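Local coordinates for protein aldehyde dehydrogenase (Staphylococcus aureus, PDB 6K10) that oxidises 4,4'-diaponeurosporen-4-al to 4,4'-diaponeurosporenoic acid, an NAD-dependent step in the biosynthesis of the yellow-orange carotenoid staphyloxanthin, at residues R159-T164 against N168-I173; K79-R82 against N87-K90; V128-I133 against K425-T430; V191-T194 against N198-K201; P120-F125 against E343-I348. The protein carries 1 engineered substitution. All blocks are in the same frame, centred on the assembly; numbering follows the deposited sequence.

Contacts 1 to 4 are buried and contact 5 partly so. Contacts 1 and 4 each join a strand to a helix of a beta-alpha-beta unit, and both strands belong to the same sheet; contact 1 adds a gripped carboxylate to its apolar core, while contact 4 is apolar. Helix 126-138 joins contact 1 to contact 3, with I161 on F129 and I170 on L132. Contacts 2 and 3 touch as well, A81 on I133 and T89 on F428, yet contact 2 is apolar with a partly exposed flank and contact 3 rests on one hydroxyl-carboxylate bond. Contact 5 brings two loops together beside the predicted active site; its P120 touches T194 of contact 4.

Contact 1 (R159-T164 against N168-I173)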
# COMPACT_ATOMS: atom_id res chain seq x y z
N ARG A 159 0.26 28.94 -12.22
CA ARG A 159 1.06 29.65 -13.21
C ARG A 159 2.32 28.87 -13.55
O ARG A 159 2.62 28.62 -14.73
CB ARG A 159 1.44 31.03 -12.67
CG ARG A 159 0.33 32.07 -12.72
CD ARG A 159 0.92 33.48 -12.67
NE ARG A 159 0.97 34.01 -11.31
CZ ARG A 159 2.09 34.40 -10.70
NH1 ARG A 159 2.04 34.87 -9.46
NH2 ARG A 159 3.26 34.31 -11.32
N LEU A 160 3.07 28.48 -12.52
CA LEU A 160 4.31 27.72 -12.71
C LEU A 160 4.08 26.48 -13.56
O LEU A 160 4.81 26.23 -14.53
CB LEU A 160 4.87 27.35 -11.33
CG LEU A 160 6.25 26.70 -11.24
CD1 LEU A 160 6.23 25.19 -11.45
CD2 LEU A 160 7.05 27.38 -12.29
N ILE A 161 3.07 25.69 -13.21
CA ILE A 161 2.82 24.44 -13.91
C ILE A 161 2.40 24.70 -15.35
O ILE A 161 2.93 24.09 -16.29
CB ILE A 161 1.76 23.61 -13.16
CG1 ILE A 161 2.33 23.10 -11.83
CG2 ILE A 161 1.25 22.47 -14.03
CD1 ILE A 161 3.47 22.12 -11.99
N ASN A 162 1.44 25.61 -15.55
CA ASN A 162 0.89 25.83 -16.88
C ASN A 162 1.93 26.41 -17.85
O ASN A 162 1.86 26.15 -19.05
CB ASN A 162 -0.32 26.76 -16.81
CG ASN A 162 -1.56 26.05 -16.28
OD1 ASN A 162 -2.52 26.69 -15.86
ND2 ASN A 162 -1.54 24.72 -16.32
N GLU A 163 2.87 27.20 -17.35
CA GLU A 163 3.88 27.78 -18.22
C GLU A 163 5.08 26.86 -18.41
O GLU A 163 5.97 27.19 -19.20
CB GLU A 163 4.32 29.14 -17.66
CG GLU A 163 3.14 30.11 -17.54
CD GLU A 163 3.55 31.56 -17.43
OE1 GLU A 163 4.48 31.99 -18.14
OE2 GLU A 163 2.91 32.28 -16.62
N THR A 164 5.09 25.70 -17.75
CA THR A 164 6.18 24.73 -17.87
C THR A 164 5.77 23.44 -18.56
O THR A 164 6.56 22.90 -19.34
CB THR A 164 6.74 24.41 -16.48
OG1 THR A 164 7.03 25.62 -15.78
CG2 THR A 164 8.02 23.59 -16.60
N ASN A 168 -2.18 18.40 -20.48
CA ASN A 168 -2.48 16.98 -20.53
C ASN A 168 -1.38 16.11 -19.92
O ASN A 168 -1.52 14.88 -19.90
CB ASN A 168 -2.76 16.55 -21.98
CG ASN A 168 -1.64 16.92 -22.93
OD1 ASN A 168 -0.46 16.85 -22.59
N TYR A 169 -0.30 16.71 -19.43
CA TYR A 169 0.71 15.99 -18.66
C TYR A 169 0.59 16.29 -17.17
O TYR A 169 0.44 15.38 -16.36
CB TYR A 169 2.12 16.34 -19.18
CG TYR A 169 3.23 15.71 -18.36
CD1 TYR A 169 3.24 14.35 -18.10
CD2 TYR A 169 4.25 16.49 -17.84
CE1 TYR A 169 4.25 13.77 -17.35
CE2 TYR A 169 5.27 15.92 -17.09
CZ TYR A 169 5.26 14.56 -16.85
OH TYR A 169 6.27 14.00 -16.10
N ILE A 170 0.66 17.57 -16.80
CA ILE A 170 0.42 18.02 -15.43
C ILE A 170 -0.49 19.24 -15.49
O ILE A 170 -0.21 20.18 -16.24
CB ILE A 170 1.73 18.36 -14.69
CG1 ILE A 170 2.66 17.15 -14.64
CG2 ILE A 170 1.43 18.84 -13.28
CD1 ILE A 170 4.06 17.48 -14.17
N GLU A 171 -1.57 19.21 -14.72
CA GLU A 171 -2.54 20.30 -14.70
C GLU A 171 -2.90 20.61 -13.26
O GLU A 171 -2.90 19.73 -12.39
CB GLU A 171 -3.79 19.93 -15.51
CG GLU A 171 -4.94 20.95 -15.45
CD GLU A 171 -4.58 22.31 -16.02
OE1 GLU A 171 -5.10 22.65 -17.11
OE2 GLU A 171 -3.81 23.06 -15.38
N VAL A 172 -3.21 21.88 -13.00
CA VAL A 172 -3.61 22.36 -11.69
C VAL A 172 -5.06 22.82 -11.76
O VAL A 172 -5.42 23.61 -12.64
CB VAL A 172 -2.70 23.51 -11.20
CG1 VAL A 172 -3.23 24.09 -9.91
CG2 VAL A 172 -1.28 23.01 -11.03
N ILE A 173 -5.87 22.33 -10.83
CA ILE A 173 -7.29 22.66 -10.75
C ILE A 173 -7.52 23.47 -9.48
O ILE A 173 -7.40 22.94 -8.37
CB ILE A 173 -8.18 21.41 -10.76
CG1 ILE A 173 -7.88 20.55 -11.98
CG2 ILE A 173 -9.64 21.80 -10.70
CD1 ILE A 173 -8.36 21.15 -13.27
O HOH W 1 -0.06 22.54 -17.53
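I161 of helix 151-164 sits over the strand and packs on I170 and V172, the two residues that flank E171. Its two branches divide the work. CG2 reaches I170 CG2 at 3.7 Å, while CG1 meets V172 CG2, also at 3.7 Å, and both pairs of side chains cross at about a right angle. The helix runs roughly antiparallel to strand 170-172, as the crossover of this beta-alpha-beta unit requires, and F129 and L132 of helix 126-138 continue the apolar layer.

The polar part lies beside this core. N162 ND2 donates to E171 OE2 over 3.0 Å in an almost straight bond (176°). The oxygen lies in the amide plane of N162, whereas ND2 comes from the syn side of the carboxylate, 33° out of its plane, and the two flat groups stand nearly perpendicular. E171 starts out from the far side of the strand, but a bend at chi2 (62°) curls the chain back, so that OE2 also takes the backbone N of V172 at 2.7 Å through its anti lone pair. K158 NZ forms a salt bridge to the same oxygen and also bonds N162 OD1 and V172 O.

A water adds a third link: it accepts from N162 ND2 and donates to I170 O, 2.7 Å away.

OE2 is thus held by an amide, a backbone N-H and an ammonium group. Such a gathering of donors would be expected to keep E171 ionised despite its burial and to fix the rotation of both its carboxylate and the N162 amide.

Contact 2 (K79-R82 against N87-K90); sequences KIAR and NWTK
W88 lays its indole back along its own helix and meets A81, seven residues and about two turns earlier. The tight part is here. CZ3 of the W88 six-membered ring lies 3.7 Å from A81 CB, and CH2 of the same ring comes to 3.7 Å from A81 CA, which approaches the ring obliquely. The torsions explain the reach: with CG beside the backbone N (chi1 -64°) the side chain heads back toward the start of the helix, and with chi2 at -7° CD1 eclipses CA, which turns the benzo half toward A81. A81 CB is also pressed by I133 of helix 126-138, while K425 of helix 425-430 packs on the other end of the indole at CD1.

The looser part is at I80. Its CG2 stands 4.4 Å from W88 CZ2, little more than a brush, and the end of the isoleucine turns away from the tryptophan. This flank is partly exposed.

Nothing polar links the two segments; the pairing is purely apolar. K90 is the first residue to leave helical geometry, so the indole belongs to the last turn of helix 63-89. The arrangement is an i to i+7 packing within one long helix, in which an aromatic residue near the C-terminal end packs on a small one, with A81 resting on helix 126-138 and the indole on helix 425-430.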
# COMPACT_ATOMS: atom_id res chain seq x y z
N LYS A 79 16.42 17.10 -7.30
CA LYS A 79 17.80 16.74 -7.63
C LYS A 79 18.06 15.26 -7.37
O LYS A 79 18.64 14.57 -8.21
CB LYS A 79 18.75 17.62 -6.83
CG LYS A 79 20.23 17.38 -7.07
CD LYS A 79 20.79 16.50 -5.96
CE LYS A 79 22.30 16.38 -6.04
NZ LYS A 79 22.96 16.30 -4.71
N ILE A 80 17.64 14.76 -6.21
CA ILE A 80 17.92 13.37 -5.83
C ILE A 80 17.15 12.41 -6.73
O ILE A 80 17.70 11.41 -7.22
CB ILE A 80 17.60 13.13 -4.35
CG1 ILE A 80 18.57 13.92 -3.46
CG2 ILE A 80 17.62 11.64 -4.01
CD1 ILE A 80 18.06 14.19 -2.06
N ALA A 81 15.87 12.69 -6.95
CA ALA A 81 15.06 11.83 -7.81
C ALA A 81 15.62 11.77 -9.23
O ALA A 81 15.68 10.69 -9.84
CB ALA A 81 13.62 12.33 -7.84
N ARG A 82 16.06 12.90 -9.76
CA ARG A 82 16.58 12.92 -11.12
C ARG A 82 17.88 12.13 -11.24
O ARG A 82 18.10 11.42 -12.23
CB ARG A 82 16.78 14.36 -11.57
CG ARG A 82 17.09 14.53 -13.03
CD ARG A 82 16.99 16.00 -13.39
NE ARG A 82 17.97 16.86 -12.71
CZ ARG A 82 19.29 16.64 -12.61
NH1 ARG A 82 19.87 15.58 -13.16
NH2 ARG A 82 20.03 17.52 -11.97
N ASN A 87 18.48 4.21 -11.17
CA ASN A 87 18.50 3.19 -10.12
C ASN A 87 17.09 2.79 -9.71
O ASN A 87 16.78 1.59 -9.60
CB ASN A 87 19.28 3.71 -8.91
CG ASN A 87 19.44 2.66 -7.82
OD1 ASN A 87 19.56 1.47 -8.09
ND2 ASN A 87 19.45 3.12 -6.56
N TRP A 88 16.22 3.77 -9.48
CA TRP A 88 14.87 3.48 -9.00
C TRP A 88 14.04 2.73 -10.02
O TRP A 88 13.28 1.82 -9.67
CB TRP A 88 14.14 4.76 -8.60
CG TRP A 88 14.74 5.52 -7.45
CD1 TRP A 88 15.77 5.12 -6.65
CD2 TRP A 88 14.31 6.79 -6.95
NE1 TRP A 88 16.02 6.07 -5.70
CE2 TRP A 88 15.14 7.11 -5.86
CE3 TRP A 88 13.32 7.70 -7.33
CZ2 TRP A 88 15.01 8.29 -5.14
CZ3 TRP A 88 13.18 8.88 -6.62
CH2 TRP A 88 14.02 9.16 -5.53
N THR A 89 14.14 3.11 -11.30
CA THR A 89 13.22 2.60 -12.31
C THR A 89 13.69 1.34 -13.01
O THR A 89 12.87 0.65 -13.62
CB THR A 89 12.97 3.67 -13.39
OG1 THR A 89 14.19 3.95 -14.07
CG2 THR A 89 12.42 4.95 -12.77
N LYS A 90 14.98 1.01 -12.93
CA LYS A 90 15.50 -0.09 -13.72
C LYS A 90 14.94 -1.43 -13.24
O LYS A 90 14.83 -1.68 -12.04
CB LYS A 90 17.03 -0.08 -13.71
CG LYS A 90 17.72 -0.91 -12.63
CD LYS A 90 19.22 -1.02 -12.87

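Contact 3 (V128-I133 against K425-T430); sequences VFEPLI and KYSFDT
S427 and E130 make a buried, single-bond polar contact about 10 Å from the centre of the chain, between helix 425-430 and helix 126-138, the latter packed on strands 141-145 and 190-194 of the sheet. S427 OG donates to E130 OE1 over 2.7 Å, and the hydroxyl arrives at the anti lone pair of that oxygen, away from OE2. No other residues of the two segments come within ordinary contact distance, so this one bond carries the pairing.

Both side chains have to be aimed for it. E130 leaves its helix with CG anti to the backbone N, then folds at chi2 (52°), which carries the carboxylate across to the serine. S427 points toward helix 126-138, and its OG, turned beside its own backbone N (chi1 -67°), also accepts from the backbone N of H423. The other carboxylate oxygen, E130 OE2, is hydrogen-bonded to S77 OG of helix 63-89. Y422 packs against both partners.

The helix bearing E130 is kinked at P131, whose N has no bond to the preceding turn; the proline ring rests on F192 of strand 190-194. Away from E130, K425 NZ and D429 OD1 form a salt bridge of 2.9 Å one turn apart, and Y426 packs on I107 of the second subunit.

The S427 side chain lies about 8 Å from that of E217, a predicted active-site residue. The E130 carboxylate is held by helix 425-430 at OE1 and helix 63-89 at OE2, and the proton given by S427 would tend to favour its ionised form.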
# COMPACT_ATOMS: atom_id res chain seq x y z
N VAL A 128 2.21 19.83 -2.46
CA VAL A 128 1.94 19.59 -3.87
C VAL A 128 3.12 18.90 -4.55
O VAL A 128 2.95 17.90 -5.26
CB VAL A 128 1.58 20.92 -4.59
CG1 VAL A 128 1.75 20.77 -6.10
CG2 VAL A 128 0.16 21.35 -4.27
N PHE A 129 4.34 19.40 -4.32
CA PHE A 129 5.44 19.04 -5.21
C PHE A 129 6.22 17.81 -4.77
O PHE A 129 6.77 17.11 -5.63
CB PHE A 129 6.36 20.25 -5.41
CG PHE A 129 5.77 21.30 -6.31
CD1 PHE A 129 5.89 21.18 -7.68
CD2 PHE A 129 5.07 22.39 -5.80
CE1 PHE A 129 5.35 22.12 -8.53
CE2 PHE A 129 4.52 23.33 -6.65
CZ PHE A 129 4.66 23.20 -8.02
N GLU A 130 6.30 17.51 -3.47
CA GLU A 130 6.93 16.25 -3.08
C GLU A 130 6.15 15.04 -3.61
O GLU A 130 6.78 14.13 -4.17
CB GLU A 130 7.15 16.19 -1.57
CG GLU A 130 7.76 14.87 -1.12
CD GLU A 130 9.02 14.51 -1.90
OE1 GLU A 130 9.19 13.31 -2.23
OE2 GLU A 130 9.84 15.41 -2.18
N PRO A 131 4.82 14.97 -3.48
CA PRO A 131 4.11 13.90 -4.21
C PRO A 131 4.32 13.97 -5.72
O PRO A 131 4.52 12.93 -6.35
CB PRO A 131 2.64 14.11 -3.84
CG PRO A 131 2.65 14.95 -2.64
CD PRO A 131 3.88 15.79 -2.69
N LEU A 132 4.31 15.17 -6.29
CA LEU A 132 4.44 15.31 -7.74
C LEU A 132 5.76 14.73 -8.24
O LEU A 132 5.80 14.07 -9.29
CB LEU A 132 4.32 16.77 -8.15
CG LEU A 132 4.34 17.02 -9.66
CD1 LEU A 132 3.09 16.44 -10.31
CD2 LEU A 132 4.48 18.50 -9.99
N ILE A 133 6.85 14.99 -7.52
CA ILE A 133 8.14 14.43 -7.89
C ILE A 133 8.04 12.92 -8.02
O ILE A 133 8.50 12.33 -9.01
CB ILE A 133 9.22 14.82 -6.86
CG1 ILE A 133 9.45 16.33 -6.86
CG2 ILE A 133 10.51 14.10 -7.16
CD1 ILE A 133 10.14 16.83 -5.61
N LYS A 425 12.60 7.83 -2.13
CA LYS A 425 12.18 6.74 -3.01
C LYS A 425 10.75 6.28 -2.71
O LYS A 425 10.07 5.74 -3.59
CB LYS A 425 13.16 5.57 -2.90
CG LYS A 425 12.86 4.43 -3.87
CD LYS A 425 13.92 3.35 -3.84
CE LYS A 425 13.60 2.27 -4.87
NZ LYS A 425 12.40 1.46 -4.49
N TYR A 426 10.27 6.49 -1.47
CA TYR A 426 8.91 6.10 -1.15
C TYR A 426 7.88 6.91 -1.93
O TYR A 426 6.79 6.41 -2.22
CB TYR A 426 8.67 6.23 0.36
CG TYR A 426 9.58 5.35 1.18
CD1 TYR A 426 9.29 4.00 1.38
CD2 TYR A 426 10.74 5.86 1.75
CE1 TYR A 426 10.13 3.19 2.12
CE2 TYR A 426 11.58 5.06 2.49
CZ TYR A 426 11.27 3.73 2.68
OH TYR A 426 12.11 2.93 3.42
N SER A 427 8.22 8.16 -2.28
CA SER A 427 7.36 8.92 -3.18
C SER A 427 7.26 8.24 -4.53
O SER A 427 6.17 8.13 -5.11
CB SER A 427 7.89 10.34 -3.33
OG SER A 427 7.79 11.06 -2.11
N PHE A 428 8.39 7.76 -5.05
CA PHE A 428 8.40 7.00 -6.30
C PHE A 428 7.62 5.70 -6.14
O PHE A 428 6.76 5.37 -6.97
CB PHE A 428 9.84 6.73 -6.73
CG PHE A 428 9.98 5.69 -7.80
CD1 PHE A 428 9.98 6.05 -9.14
CD2 PHE A 428 10.17 4.35 -7.48
CE1 PHE A 428 10.13 5.10 -10.13
CE2 PHE A 428 10.32 3.40 -8.47
CZ PHE A 428 10.30 3.78 -9.79
N ASP A 429 7.91 4.94 -5.08
CA ASP A 429 7.21 3.68 -4.84
C ASP A 429 5.70 3.86 -4.80
O ASP A 429 4.95 3.03 -5.33
CB ASP A 429 7.69 3.05 -3.52
CG ASP A 429 9.15 2.66 -3.55
OD1 ASP A 429 9.74 2.57 -4.65
OD2 ASP A 429 9.72 2.43 -2.46
N THR A 430 5.23 4.94 -4.17
CA THR A 430 3.80 5.14 -3.99
C THR A 430 3.07 5.21 -5.33
O THR A 430 1.96 4.67 -5.46
CB THR A 430 3.56 6.42 -3.17
OG1 THR A 430 3.97 6.19 -1.82
CG2 THR A 430 2.09 6.81 -3.18

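Contact 4 (V191-T194 against N198-K201)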
# COMPACT_ATOMS: atom_id res chain seq x y z
N VAL A 191 -4.84 8.03 -6.14
CA VAL A 191 -5.21 9.26 -5.45
C VAL A 191 -4.28 9.45 -4.25
O VAL A 191 -4.15 8.56 -3.42
CB VAL A 191 -6.68 9.24 -4.98
CG1 VAL A 191 -6.98 10.45 -4.13
CG2 VAL A 191 -7.61 9.19 -6.19
N PHE A 192 -3.64 10.62 -4.19
CA PHE A 192 -2.75 10.98 -3.09
C PHE A 192 -3.37 12.18 -2.38
O PHE A 192 -3.59 13.22 -3.01
CB PHE A 192 -1.34 11.30 -3.60
CG PHE A 192 -0.32 11.51 -2.50
CD1 PHE A 192 -0.34 12.66 -1.72
CD2 PHE A 192 0.65 10.56 -2.24
CE1 PHE A 192 0.58 12.85 -0.71
CE2 PHE A 192 1.58 10.75 -1.24
CZ PHE A 192 1.54 11.90 -0.47
N PHE A 193 -3.63 12.04 -1.08
CA PHE A 193 -4.34 13.06 -0.31
C PHE A 193 -3.61 13.36 1.00
O PHE A 193 -3.27 12.44 1.74
CB PHE A 193 -5.78 12.62 -0.01
CG PHE A 193 -6.46 13.47 1.02
CD1 PHE A 193 -7.10 14.64 0.66
CD2 PHE A 193 -6.45 13.11 2.36
CE1 PHE A 193 -7.72 15.43 1.60
CE2 PHE A 193 -7.06 13.90 3.31
CZ PHE A 193 -7.70 15.06 2.93
N THR A 194 -3.40 14.64 1.27
CA THR A 194 -2.96 15.13 2.57
C THR A 194 -3.99 16.14 3.06
O THR A 194 -4.33 17.08 2.33
CB THR A 194 -1.58 15.79 2.51
OG1 THR A 194 -0.62 14.85 1.99
CG2 THR A 194 -1.12 16.25 3.89
N ASN A 198 -11.77 14.46 8.13
CA ASN A 198 -13.09 14.59 7.52
C ASN A 198 -13.02 14.43 6.01
O ASN A 198 -13.74 13.61 5.42
CB ASN A 198 -13.71 15.93 7.89
N VAL A 199 -12.16 15.22 5.35
CA VAL A 199 -12.06 15.16 3.90
C VAL A 199 -11.43 13.84 3.45
O VAL A 199 -11.81 13.27 2.42
CB VAL A 199 -11.28 16.37 3.37
CG1 VAL A 199 -11.07 16.28 1.87
CG2 VAL A 199 -12.01 17.66 3.71
N GLY A 200 -10.47 13.33 4.23
CA GLY A 200 -9.86 12.06 3.89
C GLY A 200 -10.86 10.93 3.81
O GLY A 200 -10.76 10.05 2.95
N LYS A 201 -11.85 10.93 4.72
CA LYS A 201 -12.91 9.93 4.66
C LYS A 201 -13.72 10.06 3.37
O LYS A 201 -14.10 9.05 2.77
CB LYS A 201 -13.82 10.07 5.88
CG LYS A 201 -13.17 9.70 7.21
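V199 gives its backbone N to S196 OG at the start of helix 197-209, and its side chain faces F193 of the preceding strand. The meeting itself is apolar. V199 CG1 lies 3.5 Å from F193 CE1, and the valine and phenylalanine cross at about a right angle. F193 sends its ring out toward the helix with CG anti to the backbone N (chi1 167°), and the ring spans two consecutive residues there: one end meets V199, the other G200.

At G200 the contact is with backbone rather than side chain. F193 CE2 comes to 3.4 Å from G200 CA, and F193 CZ stands 3.5 Å from G200 N. G200 CA and V199 CG1 both meet the ring obliquely. Having no side chain, the glycine lets the helix settle this close to the phenylalanine.

V203, one turn further along the helix, and L216 of strand 214-217 also pack on F193, completing the apolar seam of the beta-alpha-beta unit 190-194, 197-209, 214-217. F192 turns to the other face of the sheet, where Y422 meets it edge-to-face. K201 packs on L211 of the second subunit.

The F193 side chain is about 6 Å from that of E217, a predicted active-site residue. Packing on a bare helical backbone suggests that close apolar fit, alongside the S196 bond, sets how near the helix start lies to the strand, in a region that in relatives lies beside the NAD cofactor.

Contact 5 (P120-F125 against E343-I348)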
# COMPACT_ATOMS: atom_id res chain seq x y z
N PRO A 120 -3.22 20.34 1.17
CA PRO A 120 -3.90 21.28 2.07
C PRO A 120 -3.20 22.62 2.16
O PRO A 120 -2.29 22.91 1.37
CB PRO A 120 -3.87 20.54 3.41
CG PRO A 120 -2.55 19.82 3.37
CD PRO A 120 -2.29 19.47 1.91
N PHE A 121 -3.59 23.45 3.13
CA PHE A 121 -3.14 24.84 3.20
C PHE A 121 -1.83 25.04 3.94
O PHE A 121 -1.20 26.09 3.76
CB PHE A 121 -4.22 25.71 3.86
CG PHE A 121 -4.34 25.49 5.36
CD1 PHE A 121 -3.49 26.14 6.24
CD2 PHE A 121 -5.32 24.68 5.88
CE1 PHE A 121 -3.59 25.94 7.61
CE2 PHE A 121 -5.44 24.49 7.25
CZ PHE A 121 -4.57 25.13 8.11
N ASN A 122 -1.42 24.11 4.81
CA ASN A 122 -0.41 24.44 5.81
C ASN A 122 1.01 24.43 5.25
O ASN A 122 1.82 25.30 5.61
CB ASN A 122 -0.53 23.51 7.02
CG ASN A 122 -0.37 22.04 6.66
OD1 ASN A 122 -0.88 21.57 5.64
ND2 ASN A 122 0.33 21.30 7.51
N TYR A 123 1.35 23.47 4.40
CA TYR A 123 2.57 23.53 3.59
C TYR A 123 2.12 23.41 2.14
O TYR A 123 2.33 22.38 1.48
CB TYR A 123 3.57 22.44 3.98
CG TYR A 123 4.09 22.62 5.39
CD1 TYR A 123 3.36 22.18 6.48
CD2 TYR A 123 5.31 23.25 5.62
CE1 TYR A 123 3.83 22.35 7.77
CE2 TYR A 123 5.78 23.43 6.91
CZ TYR A 123 5.04 22.97 7.98
OH TYR A 123 5.50 23.14 9.26
N PRO A 124 1.49 24.47 1.61
CA PRO A 124 0.72 24.32 0.37
C PRO A 124 1.56 24.09 -0.86
O PRO A 124 1.04 23.62 -1.87
CB PRO A 124 -0.04 25.65 0.29
CG PRO A 124 0.84 26.63 1.01
CD PRO A 124 1.52 25.85 2.10
N PHE A 125 2.86 24.40 -0.80
CA PHE A 125 3.77 24.17 -1.91
C PHE A 125 4.41 22.79 -1.80
O PHE A 125 4.33 21.99 -2.73
CB PHE A 125 4.82 25.29 -1.95
CG PHE A 125 5.81 25.17 -3.06
CD1 PHE A 125 7.00 24.48 -2.88
CD2 PHE A 125 5.57 25.75 -4.29
CE1 PHE A 125 7.92 24.37 -3.90
CE2 PHE A 125 6.49 25.65 -5.32
CZ PHE A 125 7.67 24.96 -5.12
N GLU A 343 -7.79 18.24 17.08
CA GLU A 343 -6.44 18.56 16.64
C GLU A 343 -6.27 20.07 16.64
O GLU A 343 -7.00 20.79 15.96
CB GLU A 343 -6.19 17.98 15.24
CG GLU A 343 -4.79 18.28 14.69
CD GLU A 343 -4.48 17.49 13.43
OE1 GLU A 343 -5.37 16.76 12.94
OE2 GLU A 343 -3.33 17.58 12.94
N ILE A 344 -5.30 20.55 17.42
CA ILE A 344 -5.17 21.99 17.64
C ILE A 344 -4.77 22.70 16.36
O ILE A 344 -5.39 23.69 15.96
CB ILE A 344 -4.17 22.25 18.78
CG1 ILE A 344 -4.66 21.57 20.06
CG2 ILE A 344 -3.99 23.75 19.00
CD1 ILE A 344 -3.66 21.57 21.16
N PHE A 345 -3.72 22.21 15.69
CA PHE A 345 -3.24 22.79 14.44
C PHE A 345 -3.00 24.29 14.59
O PHE A 345 -3.41 25.10 13.76
CB PHE A 345 -4.21 22.49 13.29
CG PHE A 345 -3.53 22.02 12.04
CD1 PHE A 345 -3.00 20.74 11.96
CD2 PHE A 345 -3.45 22.84 10.93
CE1 PHE A 345 -2.38 20.30 10.80
CE2 PHE A 345 -2.83 22.41 9.77
CZ PHE A 345 -2.30 21.14 9.70
N GLY A 346 -2.35 24.65 15.70
CA GLY A 346 -2.09 26.03 16.03
C GLY A 346 -1.13 26.15 17.19
O GLY A 346 -0.71 25.15 17.78
N PRO A 347 -0.78 27.38 17.56
CA PRO A 347 0.28 27.62 18.56
C PRO A 347 -0.23 27.60 20.00
O PRO A 347 0.13 28.46 20.82
CB PRO A 347 0.80 29.00 18.17
CG PRO A 347 -0.42 29.70 17.65
CD PRO A 347 -1.30 28.65 17.01
N ILE A 348 -1.07 26.63 20.33
CA ILE A 348 -1.53 26.39 21.69
C ILE A 348 -0.99 25.03 22.12
O ILE A 348 -1.22 24.03 21.43
CB ILE A 348 -3.06 26.43 21.79
CG1 ILE A 348 -3.60 27.74 21.22
CG2 ILE A 348 -3.49 26.27 23.24
CD1 ILE A 348 -5.12 27.82 21.21
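F345 brings the outer end of its ring up against the side chains of F121 and N122, where two loops typical of the aldehyde dehydrogenase family face each other across the cleft. Residues 120-125 follow strand 104-118 of the nucleotide-binding fold and include the Asn-Tyr-Pro sequence 122-124; residues 343-348 carry the Glu-Ile-Phe-Gly-Pro sequence and lead into strand 348-354.

The two phenylalanines slide past each other in opposite directions. Their planes stand at 75° with centroids 5.8 Å apart, an oblique pairing in which F121 CZ comes to the edge of the F345 ring, 3.6 Å from F345 CE2. Seen from F121, the same approach is oblique to its ring. N122 crosses F345 at about a right angle, its amide plane turned 50° from the ring: CB lies 3.8 Å from F345 CE2. Both F121 and N122 hold CG between the backbone N and the carbonyl carbon (chi1 59° for N122), a rotation that brings their ends together on the phenylalanine.

F345 is itself unusual, with backbone angles in the left-handed helical region, and its side chain lies about 4 Å from that of S251, the engineered residue at the predicted active-site position. The N122 side chain is about 9 Å from that of E217. In relatives the asparagine of the Asn-Tyr-Pro sequence contributes to the oxyanion hole, and N122 is consistent with that place. ND2 is hydrogen-bonded to Q249 O, while the same nitrogen also lies obliquely against the ring, with N122 ND2 3.4 Å from F345 CZ.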